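Local structure of putative TIM-barrel metal-dependent hydrolase (Mycobacterium avium subsp. paratuberculosis S397, 4DZI) at residues F31-R34 / G35-L39; P318-P321 / V322-L325. The protein probably acts as a metal-dependent hydrolase of the amidohydrolase family, with a TIM-barrel fold and a two-metal site occupied here by cadmium. One frame throughout, in Å; residues are numbered along the deposited sequence.

How the contacts relate
Contact 1 comes first along the chain, in the loop after strand 9-15 and the start of strand 36-40, an outermost strand of the antiparallel sheet 36-40, 45-49 and 52-53. Contact 2 follows far later, where the loop after helix 298-312 turns into helix 321-328, which is followed at once by strand 329-331 of the parallel sheet. Their centres are 43 Å apart and their nearest atoms about 31 Å, on opposite sides of the chain's centre, and they share no helix, strand or sheet. Both belong to the amidohydrolase fold as two independent local structures on opposite flanks, each starting a regular element: a strand in contact 1, a helix in contact 2.

Contact 1. Residues F31-R34 / G35-L39; sequences FKRR and GVQML
Gln37, on strand 36-40, reaches back over the turn Phe31-Gly35, to Lys32 and Arg33. From its CB the chain leaves with CG beside the backbone N (chi1 -55°), and CG packs 3.3 Å from Lys32 O. The chain is extended beyond CG, and Gln37 CD lies 3.7 Å from Arg33 CD; the amide splits its work. Gln37 OE1 accepts from Arg33 NH1 at 2.9 Å; the oxygen lies in the guanidinium plane, at its edge, but the donor stands above the amide carbonyl plane, and the two flat groups are turned 64° apart. Gln37 NE2 donates to a water 2.9 Å away that also bonds Arg33 O. A bend at chi2 (-51°) turns the Arg33 chain across the Gln37 amide and brings NH1 to OE1.

Gly35 N donates to Phe31 O at 2.8 Å, closing the turn. A second water donates to Lys32 O, at 2.7 Å from its oxygen, and to Val36 O. Arg34 lays the face of its guanidinium over Phe31 CE1 and is held by salt bridges to Asp135 and Glu137, while the Phe31 ring packs on helix 136-153. Gly35, Gln37 and Leu39 pair with strand 45-49 and the turn after it. The Gln37 amide thus holds Arg33 at both ends, guanidinium directly and carbonyl through water, tying the loop to the antiparallel sheet.

Contact 2. Residues P318-P321 / V322-L325; sequences PEDP and VEQL
The backbone passes from the extended Glu319 and Asp320 into helix 321-328, whose first residue is Pro321. Gln324 N donates to Asp320 O at 3.1 Å, in the carbonyl plane, and Leu325 N to Pro321 O at 3.0 Å, so the helical i to i+4 pattern starts at the N-cap, Asp320. Its side chain swings CG opposite the backbone N (chi1 179°), which carries OD1 over the helix start: Val322 N donates to Asp320 OD1 at 2.9 Å, on the anti side, tilted about 30° from the carboxylate plane, and Glu323 N adds a weak bond to the same oxygen. Asp320 OD2 touches Glu323 CG at 3.4 Å. The two carboxylates come near each other, but Glu323 OE2 forms a salt bridge with Arg326.

Glu319 and Gln324 cross at about a right angle. Gln324 NE2 donates to Glu319 OE1 at 2.9 Å, approaching from well above the carboxylate plane, and also bonds Thr282. Pro321, having no N-H, suits the first helical position, and its ring packs on Leu306 and Ala310 of helix 298-312 and on Ile276. An acidic cap over the N-terminal amides would also be expected to interact favourably with the helix dipole.

Contact 1. Residues F31-R34 / G35-L39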
ATOM      1  N   PHE C  31     -30.843 -14.779 -13.090  1.00 20.96           N
ATOM      2  CA  PHE C  31     -29.585 -14.809 -12.331  1.00 22.57           C
ATOM      3  C   PHE C  31     -29.600 -15.708 -11.103  1.00 18.02           C
ATOM      4  O   PHE C  31     -28.767 -15.587 -10.199  1.00 18.70           O
ATOM      5  CB  PHE C  31     -29.224 -13.374 -11.950  1.00 22.19           C
ATOM      6  CG  PHE C  31     -29.094 -12.480 -13.152  1.00 18.98           C
ATOM      7  CD1 PHE C  31     -27.960 -12.515 -13.941  1.00 22.15           C
ATOM      8  CD2 PHE C  31     -30.138 -11.659 -13.541  1.00 21.50           C
ATOM      9  CE1 PHE C  31     -27.838 -11.716 -15.068  1.00 21.07           C
ATOM     10  CE2 PHE C  31     -30.031 -10.861 -14.665  1.00 21.54           C
ATOM     11  CZ  PHE C  31     -28.882 -10.887 -15.436  1.00 23.73           C
ATOM     12  N   LYS C  32     -30.498 -16.684 -11.096  1.00 18.73           N
ATOM     13  CA  LYS C  32     -30.705 -17.490  -9.911  1.00 22.27           C
ATOM     14  C   LYS C  32     -29.439 -18.289  -9.568  1.00 20.04           C
ATOM     15  O   LYS C  32     -29.185 -18.570  -8.411  1.00 22.30           O
ATOM     16  CB  LYS C  32     -31.911 -18.417 -10.132  1.00 20.71           C
ATOM     17  CG  LYS C  32     -32.265 -19.358  -9.003  1.00 26.14           C
ATOM     18  CD  LYS C  32     -33.302 -20.353  -9.541  1.00 43.98           C
ATOM     19  CE  LYS C  32     -34.193 -20.939  -8.457  1.00 49.45           C
ATOM     20  NZ  LYS C  32     -33.399 -21.541  -7.355  1.00 63.45           N
ATOM     21  N   ARG C  33     -28.653 -18.646 -10.576  1.00 20.04           N
ATOM     22  CA  ARG C  33     -27.405 -19.367 -10.332  1.00 22.30           C
ATOM     23  C   ARG C  33     -26.223 -18.425 -10.477  1.00 20.52           C
ATOM     24  O   ARG C  33     -25.208 -18.567  -9.780  1.00 22.30           O
ATOM     25  CB  ARG C  33     -27.248 -20.541 -11.311  1.00 23.32           C
ATOM     26  CG  ARG C  33     -28.466 -21.467 -11.354  1.00 21.80           C
ATOM     27  CD  ARG C  33     -28.914 -21.943  -9.976  1.00 20.46           C
ATOM     28  NE  ARG C  33     -30.090 -22.812 -10.193  1.00 26.81           N
ATOM     29  CZ  ARG C  33     -30.760 -23.473  -9.250  1.00 38.40           C
ATOM     30  NH1 ARG C  33     -30.405 -23.425  -7.964  1.00 28.74           N
ATOM     31  NH2 ARG C  33     -31.802 -24.210  -9.616  1.00 32.58           N
ATOM     32  N   ARG C  34     -26.337 -17.467 -11.387  1.00 16.58           N
ATOM     33  CA  ARG C  34     -25.260 -16.519 -11.594  1.00 13.87           C
ATOM     34  C   ARG C  34     -24.975 -15.619 -10.390  1.00 19.57           C
ATOM     35  O   ARG C  34     -23.840 -15.160 -10.204  1.00 18.34           O
ATOM     36  CB  ARG C  34     -25.466 -15.682 -12.843  1.00 15.87           C
ATOM     37  CG  ARG C  34     -25.174 -16.477 -14.113  1.00 22.63           C
ATOM     38  CD  ARG C  34     -25.789 -15.811 -15.334  1.00 20.89           C
ATOM     39  NE  ARG C  34     -25.109 -14.579 -15.677  1.00 19.88           N
ATOM     40  CZ  ARG C  34     -25.373 -13.868 -16.772  1.00 25.14           C
ATOM     41  NH1 ARG C  34     -26.300 -14.283 -17.634  1.00 30.07           N
ATOM     42  NH2 ARG C  34     -24.724 -12.746 -17.011  1.00 20.58           N
ATOM     43  N   GLY C  35     -26.021 -15.353  -9.607  1.00 16.83           N
ATOM     44  CA  GLY C  35     -25.928 -14.490  -8.425  1.00 19.90           C
ATOM     45  C   GLY C  35     -25.617 -15.279  -7.170  1.00 18.47           C
ATOM     46  O   GLY C  35     -24.907 -16.274  -7.203  1.00 15.82           O
ATOM     47  N   VAL C  36     -26.218 -14.865  -6.066  1.00 15.95           N
ATOM     48  CA  VAL C  36     -26.066 -15.506  -4.805  1.00 15.32           C
ATOM     49  C   VAL C  36     -27.061 -16.654  -4.615  1.00 17.90           C
ATOM     50  O   VAL C  36     -28.267 -16.478  -4.855  1.00 20.15           O
ATOM     51  CB  VAL C  36     -26.310 -14.486  -3.666  1.00 14.90           C
ATOM     52  CG1 VAL C  36     -26.209 -15.179  -2.315  1.00 16.26           C
ATOM     53  CG2 VAL C  36     -25.349 -13.314  -3.789  1.00 15.20           C
ATOM     54  N   GLN C  37     -26.552 -17.814  -4.187  1.00 18.87           N
ATOM     55  CA  GLN C  37     -27.386 -18.930  -3.696  1.00 17.98           C
ATOM     56  C   GLN C  37     -26.903 -19.334  -2.337  1.00 17.78           C
ATOM     57  O   GLN C  37     -25.697 -19.298  -2.057  1.00 20.20           O
ATOM     58  CB  GLN C  37     -27.248 -20.189  -4.558  1.00 20.38           C
ATOM     59  CG  GLN C  37     -27.507 -20.045  -6.027  1.00 21.61           C
ATOM     60  CD  GLN C  37     -27.327 -21.406  -6.707  1.00 24.09           C
ATOM     61  OE1 GLN C  37     -28.184 -22.291  -6.577  1.00 28.30           O
ATOM     62  NE2 GLN C  37     -26.210 -21.587  -7.390  1.00 27.19           N
ATOM     63  N   MET C  38     -27.834 -19.785  -1.507  1.00 16.68           N
ATOM     64  CA  MET C  38     -27.496 -20.347  -0.217  1.00 19.42           C
ATOM     65  C   MET C  38     -27.701 -21.858  -0.291  1.00 21.82           C
ATOM     66  O   MET C  38     -28.818 -22.332  -0.467  1.00 25.26           O
ATOM     67  CB  MET C  38     -28.381 -19.686   0.855  1.00 19.80           C
ATOM     68  CG  MET C  38     -28.093 -18.190   0.987  1.00 18.77           C
ATOM     69  SD  MET C  38     -26.407 -17.842   1.571  1.00 20.51           S
ATOM     70  CE  MET C  38     -26.465 -16.048   1.682  1.00 18.32           C
ATOM     71  N   LEU C  39     -26.609 -22.614  -0.232  1.00 17.95           N
ATOM     72  CA  LEU C  39     -26.736 -24.061  -0.323  1.00 22.56           C
ATOM     73  C   LEU C  39     -26.351 -24.709   1.003  1.00 23.29           C
ATOM     74  O   LEU C  39     -25.501 -24.203   1.720  1.00 23.33           O
ATOM     75  CB  LEU C  39     -25.855 -24.586  -1.478  1.00 23.16           C
ATOM     76  CG  LEU C  39     -26.112 -23.984  -2.860  1.00 24.08           C
ATOM     77  CD1 LEU C  39     -25.183 -24.619  -3.899  1.00 21.83           C
ATOM     78  CD2 LEU C  39     -27.567 -24.196  -3.228  1.00 23.49           C
TER
HETATM   79  O   HOH W   1     -30.250 -17.492  -6.224  1.00 23.04           O
HETATM   80  O   HOH W   2     -24.308 -19.400  -7.444  1.00 19.53           O

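Contact 2. Residues P318-P321 / V322-L325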
ATOM      1  N   PRO C 318      -5.227  20.872 -12.193  1.00 22.39           N
ATOM      2  CA  PRO C 318      -5.654  22.267 -12.287  1.00 25.01           C
ATOM      3  C   PRO C 318      -6.106  22.819 -10.951  1.00 28.88           C
ATOM      4  O   PRO C 318      -6.142  24.029 -10.765  1.00 30.81           O
ATOM      5  CB  PRO C 318      -6.832  22.208 -13.269  1.00 31.17           C
ATOM      6  CG  PRO C 318      -7.288  20.774 -13.246  1.00 32.47           C
ATOM      7  CD  PRO C 318      -6.007  19.998 -13.078  1.00 28.54           C
ATOM      8  N   GLU C 319      -6.504  21.936 -10.033  1.00 25.69           N
ATOM      9  CA  GLU C 319      -6.848  22.341  -8.671  1.00 21.79           C
ATOM     10  C   GLU C 319      -5.946  21.629  -7.666  1.00 22.90           C
ATOM     11  O   GLU C 319      -5.220  20.705  -8.028  1.00 27.89           O
ATOM     12  CB  GLU C 319      -8.313  22.024  -8.389  1.00 22.93           C
ATOM     13  CG  GLU C 319      -9.277  22.887  -9.186  1.00 28.93           C
ATOM     14  CD  GLU C 319     -10.711  22.476  -8.958  1.00 50.46           C
ATOM     15  OE1 GLU C 319     -10.980  21.888  -7.885  1.00 35.29           O
ATOM     16  OE2 GLU C 319     -11.563  22.726  -9.842  1.00 46.85           O
ATOM     17  N   ASP C 320      -5.987  22.070  -6.417  1.00 20.88           N
ATOM     18  CA  ASP C 320      -5.150  21.535  -5.364  1.00 21.21           C
ATOM     19  C   ASP C 320      -5.826  20.266  -4.836  1.00 26.71           C
ATOM     20  O   ASP C 320      -6.906  20.342  -4.245  1.00 22.43           O
ATOM     21  CB  ASP C 320      -5.008  22.584  -4.273  1.00 22.46           C
ATOM     22  CG  ASP C 320      -4.170  22.119  -3.101  1.00 33.51           C
ATOM     23  OD1 ASP C 320      -3.956  20.894  -2.935  1.00 28.70           O
ATOM     24  OD2 ASP C 320      -3.722  22.987  -2.319  1.00 32.13           O
ATOM     25  N   PRO C 321      -5.208  19.094  -5.068  1.00 23.24           N
ATOM     26  CA  PRO C 321      -5.891  17.836  -4.708  1.00 18.58           C
ATOM     27  C   PRO C 321      -6.029  17.647  -3.175  1.00 17.07           C
ATOM     28  O   PRO C 321      -6.947  16.934  -2.702  1.00 17.79           O
ATOM     29  CB  PRO C 321      -4.959  16.761  -5.336  1.00 19.53           C
ATOM     30  CG  PRO C 321      -3.586  17.405  -5.229  1.00 20.14           C
ATOM     31  CD  PRO C 321      -3.873  18.842  -5.655  1.00 23.58           C
ATOM     32  N   VAL C 322      -5.145  18.261  -2.395  1.00 18.36           N
ATOM     33  CA  VAL C 322      -5.260  18.203  -0.947  1.00 16.49           C
ATOM     34  C   VAL C 322      -6.463  19.016  -0.459  1.00 18.53           C
ATOM     35  O   VAL C 322      -7.153  18.626   0.485  1.00 19.77           O
ATOM     36  CB  VAL C 322      -3.984  18.689  -0.247  1.00 18.44           C
ATOM     37  CG1 VAL C 322      -4.170  18.677   1.252  1.00 25.26           C
ATOM     38  CG2 VAL C 322      -2.803  17.812  -0.674  1.00 22.06           C
ATOM     39  N   GLU C 323      -6.685  20.176  -1.072  1.00 19.11           N
ATOM     40  CA  GLU C 323      -7.850  20.969  -0.706  1.00 26.03           C
ATOM     41  C   GLU C 323      -9.153  20.261  -1.100  1.00 17.83           C
ATOM     42  O   GLU C 323     -10.162  20.397  -0.411  1.00 22.57           O
ATOM     43  CB  GLU C 323      -7.763  22.373  -1.304  1.00 25.82           C
ATOM     44  CG  GLU C 323      -6.671  23.203  -0.628  1.00 46.82           C
ATOM     45  CD  GLU C 323      -6.751  23.153   0.898  1.00 78.61           C
ATOM     46  OE1 GLU C 323      -7.814  23.532   1.428  1.00 38.81           O
ATOM     47  OE2 GLU C 323      -5.768  22.740   1.573  1.00 37.46           O
ATOM     48  N   GLN C 324      -9.123  19.518  -2.203  1.00 17.05           N
ATOM     49  CA  GLN C 324     -10.277  18.695  -2.589  1.00 19.93           C
ATOM     50  C   GLN C 324     -10.520  17.648  -1.539  1.00 23.86           C
ATOM     51  O   GLN C 324     -11.657  17.425  -1.163  1.00 20.26           O
ATOM     52  CB  GLN C 324     -10.096  18.041  -3.958  1.00 18.55           C
ATOM     53  CG  GLN C 324     -10.132  19.061  -5.099  1.00 18.24           C
ATOM     54  CD  GLN C 324      -9.953  18.404  -6.437  1.00 19.44           C
ATOM     55  OE1 GLN C 324      -9.350  17.337  -6.529  1.00 22.82           O
ATOM     56  NE2 GLN C 324     -10.480  19.031  -7.496  1.00 19.87           N
ATOM     57  N   LEU C 325      -9.458  17.013  -1.047  1.00 14.75           N
ATOM     58  CA  LEU C 325      -9.641  16.046   0.062  1.00 18.36           C
ATOM     59  C   LEU C 325     -10.305  16.699   1.276  1.00 24.23           C
ATOM     60  O   LEU C 325     -11.249  16.143   1.863  1.00 21.28           O
ATOM     61  CB  LEU C 325      -8.315  15.384   0.456  1.00 18.45           C
ATOM     62  CG  LEU C 325      -8.325  14.469   1.685  1.00 19.38           C
ATOM     63  CD1 LEU C 325      -9.147  13.191   1.423  1.00 16.21           C
ATOM     64  CD2 LEU C 325      -6.875  14.132   2.059  1.00 21.84           C
TER